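Local coordinates for ATP-dependent Clp protease proteolytic subunit (Listeria monocytogenes, PDB 4JCQ), which probably cleaves peptide bonds in misfolded and other proteins as the serine-protease component of an ATP-dependent Clp protease, at residues Gly28-Glu33 against Ile57-Gly62; Gly87-Ala92 against Thr111-His116; Arg105-Asn110 against Gly177-Ile182. All coordinates share one frame; numbering follows the deposited sequence.

Contact 1 (Gly28-Glu33 against Ile57-Gly62); sequences GEINQE and INSQGG
With chi1 of S59 at -177°, OG is trans to the backbone N of S59 and pointed at G28; the I30 chain, with chi1 at -52°, brings CG1 and then CD1 round to the same hydroxyl. S59 OG donates to G28 O at 2.7 Å, reaching that oxygen from a position tilted out of the carbonyl plane. It also accepts from G61 N at 3.1 Å, two residues on, which makes an ST turn. One oxygen therefore ties S59 both to its own turn and to the facing loop. I30 CD1 lies 3.3 Å from S59 OG, so the branched chain packs along the flank of this hydrogen-bonded group. Backbone bonds frame it: G28 N donates to N58 O at 2.8 Å, and I30 N to G61 O at 2.9 Å with a nearly straight N-H...O angle of 174°. A C-H...O contact, G62 CA to I30 O at 3.4 Å, completes the single bridge between I30 and G62, a close approach made where glycine has no side chain. The two segments belong to a beta-alpha-beta unit, strand 23-27, helix 32-48, strand 53-59, and join the loops that follow its two parallel strands. At the start of that helix, N31 caps L34 N through OD1 and gives ND2 to E29 OE1. Q60 OE1, folded back by a bent chain, comes within 3.7 Å of G28 C, but its polar partner is Q32 of a neighbouring subunit. G61 CA lies about 4 Å from the nearest side-chain atom of the predicted nucleophile S91. In ClpP relatives the glycines at this place help form the oxyanion hole, so the bonds from G61 to S59 OG and I30 N probably help set its backbone.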
ATOM      1  N   GLY H  28      19.190   2.922  -9.909  1.00 19.75           N
ATOM      2  CA  GLY H  28      19.159   1.697  -9.109  1.00 20.71           C
ATOM      3  C   GLY H  28      19.340   0.426  -9.917  1.00 19.55           C
ATOM      4  O   GLY H  28      19.806   0.465 -11.056  1.00 19.30           O
ATOM      5  N   GLU H  29      18.955  -0.701  -9.320  1.00 19.91           N
ATOM      6  CA  GLU H  29      19.158  -2.024  -9.914  1.00 21.07           C
ATOM      7  C   GLU H  29      18.383  -2.214 -11.218  1.00 20.03           C
ATOM      8  O   GLU H  29      17.206  -1.857 -11.313  1.00 20.24           O
ATOM      9  CB  GLU H  29      18.782  -3.122  -8.907  1.00 24.64           C
ATOM     10  CG  GLU H  29      18.965  -4.545  -9.417  1.00 28.26           C
ATOM     11  CD  GLU H  29      18.524  -5.591  -8.411  1.00 35.92           C
ATOM     12  OE1 GLU H  29      17.458  -6.207  -8.624  1.00 38.26           O
ATOM     13  OE2 GLU H  29      19.239  -5.793  -7.407  1.00 40.19           O
ATOM     14  N   ILE H  30      19.062  -2.772 -12.219  1.00 19.28           N
ATOM     15  CA  ILE H  30      18.424  -3.140 -13.481  1.00 19.16           C
ATOM     16  C   ILE H  30      17.738  -4.494 -13.302  1.00 20.19           C
ATOM     17  O   ILE H  30      18.398  -5.528 -13.194  1.00 21.46           O
ATOM     18  CB  ILE H  30      19.436  -3.191 -14.653  1.00 18.79           C
ATOM     19  CG1 ILE H  30      20.250  -1.886 -14.747  1.00 18.57           C
ATOM     20  CG2 ILE H  30      18.738  -3.495 -15.978  1.00 19.40           C
ATOM     21  CD1 ILE H  30      19.424  -0.617 -14.877  1.00 18.20           C
ATOM     22  N   ASN H  31      16.411  -4.470 -13.241  1.00 20.82           N
ATOM     23  CA  ASN H  31      15.610  -5.687 -13.129  1.00 22.31           C
ATOM     24  C   ASN H  31      14.391  -5.612 -14.042  1.00 23.28           C
ATOM     25  O   ASN H  31      14.149  -4.577 -14.672  1.00 23.44           O
ATOM     26  CB  ASN H  31      15.208  -5.960 -11.669  1.00 22.73           C
ATOM     27  CG  ASN H  31      14.544  -4.767 -10.999  1.00 24.48           C
ATOM     28  OD1 ASN H  31      13.789  -4.019 -11.621  1.00 22.91           O
ATOM     29  ND2 ASN H  31      14.814  -4.594  -9.708  1.00 26.12           N
ATOM     30  N   GLN H  32      13.636  -6.706 -14.121  1.00 24.66           N
ATOM     31  CA  GLN H  32      12.479  -6.791 -15.018  1.00 26.51           C
ATOM     32  C   GLN H  32      11.403  -5.749 -14.696  1.00 25.20           C
ATOM     33  O   GLN H  32      10.740  -5.233 -15.600  1.00 25.84           O
ATOM     34  CB  GLN H  32      11.900  -8.213 -15.026  1.00 31.28           C
ATOM     35  CG  GLN H  32      12.708  -9.192 -15.874  1.00 35.98           C
ATOM     36  CD  GLN H  32      12.308 -10.644 -15.670  1.00 38.63           C
ATOM     37  OE1 GLN H  32      12.064 -11.086 -14.543  1.00 39.90           O
ATOM     38  NE2 GLN H  32      12.254 -11.401 -16.764  1.00 37.00           N
ATOM     39  N   GLU H  33      11.252  -5.433 -13.412  1.00 26.46           N
ATOM     40  CA  GLU H  33      10.311  -4.409 -12.955  1.00 27.22           C
ATOM     41  C   GLU H  33      10.682  -3.026 -13.493  1.00 24.94           C
ATOM     42  O   GLU H  33       9.826  -2.287 -13.987  1.00 24.79           O
ATOM     43  CB  GLU H  33      10.242  -4.376 -11.422  1.00 31.66           C
ATOM     44  CG  GLU H  33       9.624  -5.616 -10.777  1.00 37.38           C
ATOM     45  CD  GLU H  33      10.581  -6.798 -10.678  1.00 42.36           C
ATOM     46  OE1 GLU H  33      10.089  -7.944 -10.581  1.00 51.87           O
ATOM     47  OE2 GLU H  33      11.816  -6.594 -10.698  1.00 42.93           O
ATOM     48  N   ILE H  57      21.020   8.147 -16.169  1.00 19.20           N
ATOM     49  CA  ILE H  57      21.323   6.799 -15.684  1.00 18.75           C
ATOM     50  C   ILE H  57      22.274   6.831 -14.489  1.00 17.94           C
ATOM     51  O   ILE H  57      23.397   7.336 -14.584  1.00 18.22           O
ATOM     52  CB  ILE H  57      21.928   5.894 -16.789  1.00 20.13           C
ATOM     53  CG1 ILE H  57      21.018   5.853 -18.019  1.00 20.83           C
ATOM     54  CG2 ILE H  57      22.161   4.481 -16.256  1.00 19.90           C
ATOM     55  CD1 ILE H  57      21.698   5.375 -19.287  1.00 22.41           C
ATOM     56  N   ASN H  58      21.793   6.296 -13.368  1.00 17.15           N
ATOM     57  CA  ASN H  58      22.602   6.049 -12.179  1.00 16.91           C
ATOM     58  C   ASN H  58      22.359   4.605 -11.766  1.00 16.84           C
ATOM     59  O   ASN H  58      21.390   4.312 -11.068  1.00 17.54           O
ATOM     60  CB  ASN H  58      22.211   7.017 -11.047  1.00 17.33           C
ATOM     61  CG  ASN H  58      23.047   6.831  -9.784  1.00 18.27           C
ATOM     62  OD1 ASN H  58      23.526   5.738  -9.488  1.00 19.04           O
ATOM     63  ND2 ASN H  58      23.206   7.905  -9.021  1.00 19.25           N
ATOM     64  N   SER H  59      23.225   3.698 -12.213  1.00 17.57           N
ATOM     65  CA  SER H  59      23.004   2.274 -11.977  1.00 18.05           C
ATOM     66  C   SER H  59      24.278   1.449 -11.878  1.00 18.77           C
ATOM     67  O   SER H  59      25.186   1.582 -12.697  1.00 19.68           O
ATOM     68  CB  SER H  59      22.100   1.675 -13.059  1.00 18.23           C
ATOM     69  OG  SER H  59      21.840   0.310 -12.779  1.00 18.73           O
ATOM     70  N   GLN H  60      24.297   0.580 -10.872  1.00 20.52           N
ATOM     71  CA  GLN H  60      25.362  -0.387 -10.646  1.00 21.64           C
ATOM     72  C   GLN H  60      25.205  -1.620 -11.545  1.00 21.18           C
ATOM     73  O   GLN H  60      26.080  -2.487 -11.582  1.00 21.85           O
ATOM     74  CB  GLN H  60      25.375  -0.806  -9.164  1.00 24.95           C
ATOM     75  CG  GLN H  60      24.113  -1.529  -8.676  1.00 27.04           C
ATOM     76  CD  GLN H  60      23.007  -0.607  -8.165  1.00 28.92           C
ATOM     77  OE1 GLN H  60      22.780   0.494  -8.686  1.00 25.67           O
ATOM     78  NE2 GLN H  60      22.296  -1.069  -7.137  1.00 32.73           N
ATOM     79  N   GLY H  61      24.085  -1.690 -12.263  1.00 19.44           N
ATOM     80  CA  GLY H  61      23.765  -2.838 -13.106  1.00 18.25           C
ATOM     81  C   GLY H  61      22.669  -3.694 -12.499  1.00 17.58           C
ATOM     82  O   GLY H  61      21.861  -3.213 -11.701  1.00 17.47           O
ATOM     83  N   GLY H  62      22.644  -4.967 -12.880  1.00 18.41           N
ATOM     84  CA  GLY H  62      21.645  -5.906 -12.381  1.00 19.51           C
ATOM     85  C   GLY H  62      21.529  -7.137 -13.259  1.00 21.05           C
ATOM     86  O   GLY H  62      22.506  -7.860 -13.457  1.00 23.26           O
TER

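Contact 2 (Gly87-Ala92 against Thr111-His116)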
ATOM      1  N   GLY H  87      26.514   9.768 -11.155  1.00 18.11           N
ATOM      2  CA  GLY H  87      26.832   8.938  -9.986  1.00 17.83           C
ATOM      3  C   GLY H  87      27.711   7.762 -10.366  1.00 17.85           C
ATOM      4  O   GLY H  87      28.937   7.832 -10.259  1.00 19.69           O
ATOM      5  N   TRP H  88      27.086   6.671 -10.797  1.00 17.30           N
ATOM      6  CA  TRP H  88      27.822   5.577 -11.425  1.00 17.27           C
ATOM      7  C   TRP H  88      27.045   4.896 -12.515  1.00 16.65           C
ATOM      8  O   TRP H  88      25.812   4.921 -12.529  1.00 17.18           O
ATOM      9  CB  TRP H  88      28.386   4.567 -10.409  1.00 18.42           C
ATOM     10  CG  TRP H  88      27.395   3.872  -9.499  1.00 20.39           C
ATOM     11  CD1 TRP H  88      26.001   3.867  -9.577  1.00 20.65           C
ATOM     12  CD2 TRP H  88      27.709   3.004  -8.349  1.00 22.97           C
ATOM     13  NE1 TRP H  88      25.454   3.102  -8.577  1.00 23.19           N
ATOM     14  CE2 TRP H  88      26.420   2.552  -7.809  1.00 24.43           C
ATOM     15  CE3 TRP H  88      28.885   2.580  -7.735  1.00 25.72           C
ATOM     16  CZ2 TRP H  88      26.338   1.717  -6.701  1.00 25.47           C
ATOM     17  CZ3 TRP H  88      28.788   1.735  -6.619  1.00 28.42           C
ATOM     18  CH2 TRP H  88      27.546   1.316  -6.118  1.00 28.23           C
ATOM     19  N   VAL H  89      27.779   4.318 -13.461  1.00 16.68           N
ATOM     20  CA  VAL H  89      27.203   3.552 -14.561  1.00 16.58           C
ATOM     21  C   VAL H  89      28.073   2.313 -14.729  1.00 17.01           C
ATOM     22  O   VAL H  89      29.235   2.415 -15.130  1.00 18.71           O
ATOM     23  CB  VAL H  89      27.176   4.353 -15.885  1.00 16.66           C
ATOM     24  CG1 VAL H  89      26.524   3.538 -16.997  1.00 17.54           C
ATOM     25  CG2 VAL H  89      26.452   5.684 -15.711  1.00 16.64           C
ATOM     26  N   ALA H  90      27.519   1.149 -14.400  1.00 16.91           N
ATOM     27  CA  ALA H  90      28.302  -0.086 -14.409  1.00 17.06           C
ATOM     28  C   ALA H  90      27.533  -1.283 -14.950  1.00 17.07           C
ATOM     29  O   ALA H  90      26.312  -1.366 -14.804  1.00 16.99           O
ATOM     30  CB  ALA H  90      28.826  -0.390 -13.011  1.00 17.50           C
ATOM     31  N   SER H  91      28.275  -2.203 -15.570  1.00 17.37           N
ATOM     32  CA  SER H  91      27.760  -3.516 -15.970  1.00 17.55           C
ATOM     33  C   SER H  91      26.543  -3.419 -16.897  1.00 17.02           C
ATOM     34  O   SER H  91      26.651  -2.866 -17.991  1.00 17.58           O
ATOM     35  CB  SER H  91      27.485  -4.380 -14.731  1.00 18.53           C
ATOM     36  OG  SER H  91      28.645  -4.456 -13.914  1.00 20.37           O
ATOM     37  N   ALA H  92      25.394  -3.942 -16.467  1.00 17.26           N
ATOM     38  CA  ALA H  92      24.165  -3.850 -17.269  1.00 17.18           C
ATOM     39  C   ALA H  92      23.766  -2.395 -17.524  1.00 17.35           C
ATOM     40  O   ALA H  92      23.143  -2.083 -18.540  1.00 17.59           O
ATOM     41  CB  ALA H  92      23.026  -4.612 -16.607  1.00 17.82           C
ATOM     42  N   THR H 111      30.833  11.200 -11.801  1.00 20.39           N
ATOM     43  CA  THR H 111      30.366   9.901 -12.261  1.00 18.60           C
ATOM     44  C   THR H 111      31.567   9.001 -12.521  1.00 19.02           C
ATOM     45  O   THR H 111      32.585   9.452 -13.052  1.00 20.49           O
ATOM     46  CB  THR H 111      29.545  10.028 -13.566  1.00 18.00           C
ATOM     47  OG1 THR H 111      28.600  11.096 -13.439  1.00 19.49           O
ATOM     48  CG2 THR H 111      28.800   8.730 -13.888  1.00 17.42           C
ATOM     49  N   ARG H 112      31.447   7.735 -12.133  1.00 18.74           N
ATOM     50  CA  ARG H 112      32.436   6.723 -12.494  1.00 19.28           C
ATOM     51  C   ARG H 112      31.793   5.599 -13.309  1.00 18.68           C
ATOM     52  O   ARG H 112      30.591   5.343 -13.190  1.00 18.70           O
ATOM     53  CB  ARG H 112      33.173   6.179 -11.261  1.00 21.68           C
ATOM     54  CG  ARG H 112      32.294   5.844 -10.068  1.00 24.61           C
ATOM     55  CD  ARG H 112      33.115   5.210  -8.955  1.00 27.96           C
ATOM     56  NE  ARG H 112      32.292   4.829  -7.811  1.00 31.23           N
ATOM     57  CZ  ARG H 112      32.629   3.907  -6.913  1.00 33.59           C
ATOM     58  NH1 ARG H 112      31.814   3.630  -5.904  1.00 34.00           N
ATOM     59  NH2 ARG H 112      33.779   3.254  -7.025  1.00 35.85           N
ATOM     60  N   TYR H 113      32.605   4.951 -14.140  1.00 18.03           N
ATOM     61  CA  TYR H 113      32.135   3.961 -15.110  1.00 17.43           C
ATOM     62  C   TYR H 113      32.907   2.654 -14.972  1.00 18.54           C
ATOM     63  O   TYR H 113      34.119   2.666 -14.747  1.00 18.87           O
ATOM     64  CB  TYR H 113      32.291   4.505 -16.538  1.00 16.89           C
ATOM     65  CG  TYR H 113      31.380   5.676 -16.847  1.00 16.81           C
ATOM     66  CD1 TYR H 113      30.205   5.495 -17.573  1.00 16.79           C
ATOM     67  CD2 TYR H 113      31.685   6.963 -16.398  1.00 17.27           C
ATOM     68  CE1 TYR H 113      29.362   6.561 -17.849  1.00 16.59           C
ATOM     69  CE2 TYR H 113      30.848   8.034 -16.667  1.00 17.22           C
ATOM     70  CZ  TYR H 113      29.686   7.825 -17.390  1.00 17.16           C
ATOM     71  OH  TYR H 113      28.850   8.880 -17.656  1.00 18.05           O
ATOM     72  N   MET H 114      32.205   1.530 -15.108  1.00 19.11           N
ATOM     73  CA  MET H 114      32.844   0.211 -15.089  1.00 20.61           C
ATOM     74  C   MET H 114      32.161  -0.732 -16.072  1.00 20.37           C
ATOM     75  O   MET H 114      30.960  -0.963 -15.975  1.00 20.68           O
ATOM     76  CB  MET H 114      32.832  -0.386 -13.677  1.00 21.82           C
ATOM     77  CG  MET H 114      33.544  -1.731 -13.572  1.00 25.04           C
ATOM     78  SD  MET H 114      33.655  -2.363 -11.891  1.00 29.39           S
ATOM     79  CE  MET H 114      31.950  -2.804 -11.558  1.00 25.54           C
ATOM     80  N   ILE H 115      32.926  -1.281 -17.013  1.00 21.05           N
ATOM     81  CA  ILE H 115      32.332  -2.151 -18.033  1.00 21.70           C
ATOM     82  C   ILE H 115      32.316  -3.638 -17.662  1.00 21.50           C
ATOM     83  O   ILE H 115      31.822  -4.459 -18.435  1.00 23.26           O
ATOM     84  CB  ILE H 115      32.940  -1.943 -19.444  1.00 22.52           C
ATOM     85  CG1 ILE H 115      34.363  -2.504 -19.533  1.00 23.57           C
ATOM     86  CG2 ILE H 115      32.869  -0.477 -19.857  1.00 24.03           C
ATOM     87  CD1 ILE H 115      34.801  -2.785 -20.956  1.00 25.81           C
ATOM     88  N   HIS H 116      32.842  -3.971 -16.483  1.00 21.88           N
ATOM     89  CA  HIS H 116      32.779  -5.340 -15.959  1.00 22.66           C
ATOM     90  C   HIS H 116      31.408  -5.923 -16.122  1.00 22.21           C
ATOM     91  O   HIS H 116      30.414  -5.276 -15.796  1.00 21.22           O
ATOM     92  CB  HIS H 116      33.156  -5.377 -14.483  1.00 24.04           C
ATOM     93  CG  HIS H 116      32.970  -6.736 -13.842  1.00 25.58           C
ATOM     94  ND1 HIS H 116      31.899  -7.042 -13.087  1.00 26.87           N
ATOM     95  CD2 HIS H 116      33.762  -7.882 -13.885  1.00 26.55           C
ATOM     96  CE1 HIS H 116      32.001  -8.315 -12.658  1.00 27.51           C
ATOM     97  NE2 HIS H 116      33.143  -8.828 -13.146  1.00 27.32           N
TER
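S91 OG donates to the backbone oxygen H116 O at 2.7 Å. Its hydroxyl, set beside the backbone N of S91 by chi1 of -54°, stands 6.3 Å from H116 NE2, so the predicted nucleophile and histidine are linked here through a carbonyl and not through the ring. That geometry agrees with the inactive catalytic triad reported for this ClpP1; N165, which touches H116, probably occupies the place of the usual aspartate. S91 N in turn bonds to M114 O at 3.0 Å, fixing the residue just before helix 92-97. Behind it, strands 88-90 and 111-114 run parallel, 6° apart, as a short pair in the ClpP/crotonase fold, extended by S59 beside strand 88-90; M114 N to V89 O and V89 N to R112 O continue the ladder. On one face, the guanidinium of R112 packs obliquely against W88, NH1 3.6 Å from W88 CE3 and the two planes 28° apart, while its cation-pi partner is W167. On the other face, V89 CB meets Y113 CD1 at 3.7 Å, and I94 of helix 92-97 touches both residues. Farther out, T111 OG1 bonds to L108 O.

Contact 3 (Arg105-Asn110 against Gly177-Ile182)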
ATOM      1  N   ARG H 105      25.893  10.696 -26.114  1.00 25.76           N
ATOM      2  CA  ARG H 105      26.281  10.135 -24.816  1.00 24.74           C
ATOM      3  C   ARG H 105      27.022  11.157 -23.957  1.00 24.39           C
ATOM      4  O   ARG H 105      28.165  11.528 -24.245  1.00 25.49           O
ATOM      5  CB  ARG H 105      27.098   8.846 -24.990  1.00 24.27           C
ATOM      6  CG  ARG H 105      26.362   7.753 -25.755  1.00 25.23           C
ATOM      7  CD  ARG H 105      26.877   6.359 -25.428  1.00 23.99           C
ATOM      8  NE  ARG H 105      28.259   6.152 -25.854  1.00 25.39           N
ATOM      9  CZ  ARG H 105      28.624   5.545 -26.982  1.00 26.07           C
ATOM     10  NH1 ARG H 105      27.712   5.069 -27.824  1.00 25.50           N
ATOM     11  NH2 ARG H 105      29.912   5.410 -27.266  1.00 25.58           N
ATOM     12  N   PHE H 106      26.349  11.601 -22.900  1.00 23.52           N
ATOM     13  CA  PHE H 106      26.851  12.659 -22.029  1.00 23.49           C
ATOM     14  C   PHE H 106      27.125  12.144 -20.621  1.00 21.68           C
ATOM     15  O   PHE H 106      26.663  11.064 -20.238  1.00 20.96           O
ATOM     16  CB  PHE H 106      25.844  13.816 -21.959  1.00 24.17           C
ATOM     17  CG  PHE H 106      25.531  14.439 -23.293  1.00 27.20           C
ATOM     18  CD1 PHE H 106      24.518  13.922 -24.098  1.00 29.38           C
ATOM     19  CD2 PHE H 106      26.239  15.550 -23.741  1.00 27.74           C
ATOM     20  CE1 PHE H 106      24.225  14.498 -25.326  1.00 31.36           C
ATOM     21  CE2 PHE H 106      25.948  16.131 -24.969  1.00 28.87           C
ATOM     22  CZ  PHE H 106      24.939  15.604 -25.761  1.00 30.35           C
ATOM     23  N   SER H 107      27.880  12.923 -19.853  1.00 21.08           N
ATOM     24  CA  SER H 107      28.098  12.620 -18.447  1.00 20.67           C
ATOM     25  C   SER H 107      28.139  13.870 -17.584  1.00 20.25           C
ATOM     26  O   SER H 107      28.708  14.894 -17.972  1.00 21.02           O
ATOM     27  CB  SER H 107      29.394  11.836 -18.253  1.00 20.90           C
ATOM     28  OG  SER H 107      29.525  11.419 -16.904  1.00 21.05           O
ATOM     29  N   LEU H 108      27.525  13.770 -16.409  1.00 19.40           N
ATOM     30  CA  LEU H 108      27.727  14.751 -15.351  1.00 19.84           C
ATOM     31  C   LEU H 108      29.112  14.502 -14.734  1.00 19.71           C
ATOM     32  O   LEU H 108      29.620  13.381 -14.804  1.00 20.35           O
ATOM     33  CB  LEU H 108      26.598  14.650 -14.316  1.00 19.80           C
ATOM     34  CG  LEU H 108      25.374  15.579 -14.452  1.00 20.54           C
ATOM     35  CD1 LEU H 108      25.127  16.119 -15.857  1.00 20.63           C
ATOM     36  CD2 LEU H 108      24.116  14.926 -13.895  1.00 20.08           C
ATOM     37  N   PRO H 109      29.737  15.546 -14.149  1.00 20.62           N
ATOM     38  CA  PRO H 109      31.147  15.451 -13.732  1.00 21.49           C
ATOM     39  C   PRO H 109      31.451  14.380 -12.681  1.00 21.56           C
ATOM     40  O   PRO H 109      32.480  13.706 -12.775  1.00 22.31           O
ATOM     41  CB  PRO H 109      31.443  16.847 -13.166  1.00 22.59           C
ATOM     42  CG  PRO H 109      30.423  17.739 -13.790  1.00 23.15           C
ATOM     43  CD  PRO H 109      29.189  16.890 -13.893  1.00 21.04           C
ATOM     44  N   ASN H 110      30.571  14.224 -11.693  1.00 21.72           N
ATOM     45  CA  ASN H 110      30.812  13.286 -10.600  1.00 21.57           C
ATOM     46  C   ASN H 110      30.205  11.913 -10.869  1.00 21.32           C
ATOM     47  O   ASN H 110      29.207  11.515 -10.257  1.00 21.52           O
ATOM     48  CB  ASN H 110      30.342  13.877  -9.270  1.00 22.09           C
ATOM     49  CG  ASN H 110      31.212  15.031  -8.817  1.00 22.68           C
ATOM     50  OD1 ASN H 110      32.331  14.828  -8.348  1.00 23.83           O
ATOM     51  ND2 ASN H 110      30.706  16.251  -8.960  1.00 20.96           N
ATOM     52  N   GLY H 177      35.973   5.944 -24.933  1.00 27.29           N
ATOM     53  CA  GLY H 177      34.944   5.977 -25.972  1.00 26.64           C
ATOM     54  C   GLY H 177      33.539   5.701 -25.461  1.00 25.33           C
ATOM     55  O   GLY H 177      32.608   5.534 -26.251  1.00 25.72           O
ATOM     56  N   ILE H 178      33.386   5.652 -24.139  1.00 23.37           N
ATOM     57  CA  ILE H 178      32.074   5.464 -23.511  1.00 21.95           C
ATOM     58  C   ILE H 178      31.323   6.795 -23.488  1.00 22.30           C
ATOM     59  O   ILE H 178      30.217   6.906 -24.026  1.00 24.08           O
ATOM     60  CB  ILE H 178      32.199   4.895 -22.077  1.00 20.43           C
ATOM     61  CG1 ILE H 178      32.879   3.521 -22.099  1.00 20.01           C
ATOM     62  CG2 ILE H 178      30.833   4.800 -21.405  1.00 20.55           C
ATOM     63  CD1 ILE H 178      33.466   3.106 -20.762  1.00 20.91           C
ATOM     64  N   VAL H 179      31.940   7.800 -22.871  1.00 22.29           N
ATOM     65  CA  VAL H 179      31.373   9.143 -22.781  1.00 22.87           C
ATOM     66  C   VAL H 179      31.900   9.994 -23.934  1.00 25.09           C
ATOM     67  O   VAL H 179      33.095   9.971 -24.227  1.00 26.58           O
ATOM     68  CB  VAL H 179      31.738   9.811 -21.435  1.00 21.77           C
ATOM     69  CG1 VAL H 179      31.219  11.243 -21.371  1.00 22.25           C
ATOM     70  CG2 VAL H 179      31.198   8.995 -20.268  1.00 20.25           C
ATOM     71  N   ASN H 180      31.009  10.736 -24.588  1.00 26.74           N
ATOM     72  CA  ASN H 180      31.415  11.648 -25.654  1.00 29.88           C
ATOM     73  C   ASN H 180      31.699  13.055 -25.139  1.00 30.64           C
ATOM     74  O   ASN H 180      32.678  13.684 -25.547  1.00 29.65           O
ATOM     75  CB  ASN H 180      30.361  11.702 -26.761  1.00 30.90           C
ATOM     76  CG  ASN H 180      30.889  12.318 -28.046  1.00 33.43           C
ATOM     77  OD1 ASN H 180      30.336  13.297 -28.553  1.00 34.35           O
ATOM     78  ND2 ASN H 180      31.960  11.746 -28.580  1.00 32.20           N
ATOM     79  N   GLU H 181      30.843  13.539 -24.241  1.00 29.50           N
ATOM     80  CA  GLU H 181      30.933  14.909 -23.749  1.00 31.05           C
ATOM     81  C   GLU H 181      30.599  14.994 -22.261  1.00 29.82           C
ATOM     82  O   GLU H 181      29.586  14.458 -21.809  1.00 28.75           O
ATOM     83  CB  GLU H 181      29.998  15.815 -24.557  1.00 33.34           C
ATOM     84  CG  GLU H 181      30.231  17.306 -24.366  1.00 38.59           C
ATOM     85  CD  GLU H 181      29.337  18.164 -25.248  1.00 44.52           C
ATOM     86  OE1 GLU H 181      29.161  19.358 -24.925  1.00 50.69           O
ATOM     87  OE2 GLU H 181      28.809  17.653 -26.261  1.00 46.85           O
ATOM     88  N   ILE H 182      31.465  15.666 -21.510  1.00 28.79           N
ATOM     89  CA  ILE H 182      31.224  15.929 -20.094  1.00 28.37           C
ATOM     90  C   ILE H 182      30.561  17.297 -19.958  1.00 29.39           C
ATOM     91  O   ILE H 182      31.082  18.302 -20.447  1.00 29.43           O
ATOM     92  CB  ILE H 182      32.529  15.868 -19.267  1.00 28.33           C
ATOM     93  CG1 ILE H 182      33.222  14.515 -19.465  1.00 27.75           C
ATOM     94  CG2 ILE H 182      32.246  16.123 -17.788  1.00 28.47           C
ATOM     95  CD1 ILE H 182      34.667  14.478 -19.014  1.00 29.53           C
TER
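R105 reaches across to G177 and I178 by bending at chi3 (-65°), which turns the guanidinium so that its edge faces two successive carbonyls. NE donates to I178 O at 2.8 Å along a nearly straight N-H...O line of 172°, and NH2 donates to G177 O at 2.9 Å along a more bent one. Both oxygens lie close to the guanidinium plane and are met in their own carbonyl planes, so the pair of bonds should restrict rotation of the group. A150 O also receives from NH2, and A100 O from NH1, giving this buried guanidinium four carbonyl partners. The backbone of R105 takes part as well: its O accepts from N180 N at 3.0 Å and, weakly, from E181 N. The segment 177-182 leaves helix 170-176 through a Schellman motif at G177 and enters strand 181-182, which pairs in parallel with strand 105-108 at one end of the five-stranded sheet; S107 N to E181 O, 3.0 Å, marks that pairing. On one sheet face, the extended E181 chain runs beside the F106 ring, its OE2 3.5 Å from F106 CE2, with carboxylate and ring planes 52° apart. V179 CG1, trans to the V179 backbone N (chi1 177°), meets S107 CB at 3.7 Å, while S107 OG bonds to O of the next residue, L108, and to the hydroxyl of Y113.

Along the chain, contact 1 closes before the others open, whereas contacts 2 and 3 interlock, their segments alternating. Contacts 1 and 3 belong to different parts of the same five-stranded parallel sheet, their centres about 19 Å apart; contact 2, on the shorter parallel pair, lies about 11 Å from the centre of the first and 12 Å from that of the third. It touches both: S59 N and O pair with W88 O and A90 N, probably as hydrogen bonds at 2.9 Å each, and I115 packs on I178. The segments that carry S91 and H116 are thus tied to both neighbouring contacts through flanking residues, and all three contacts also reach a second subunit of the ring.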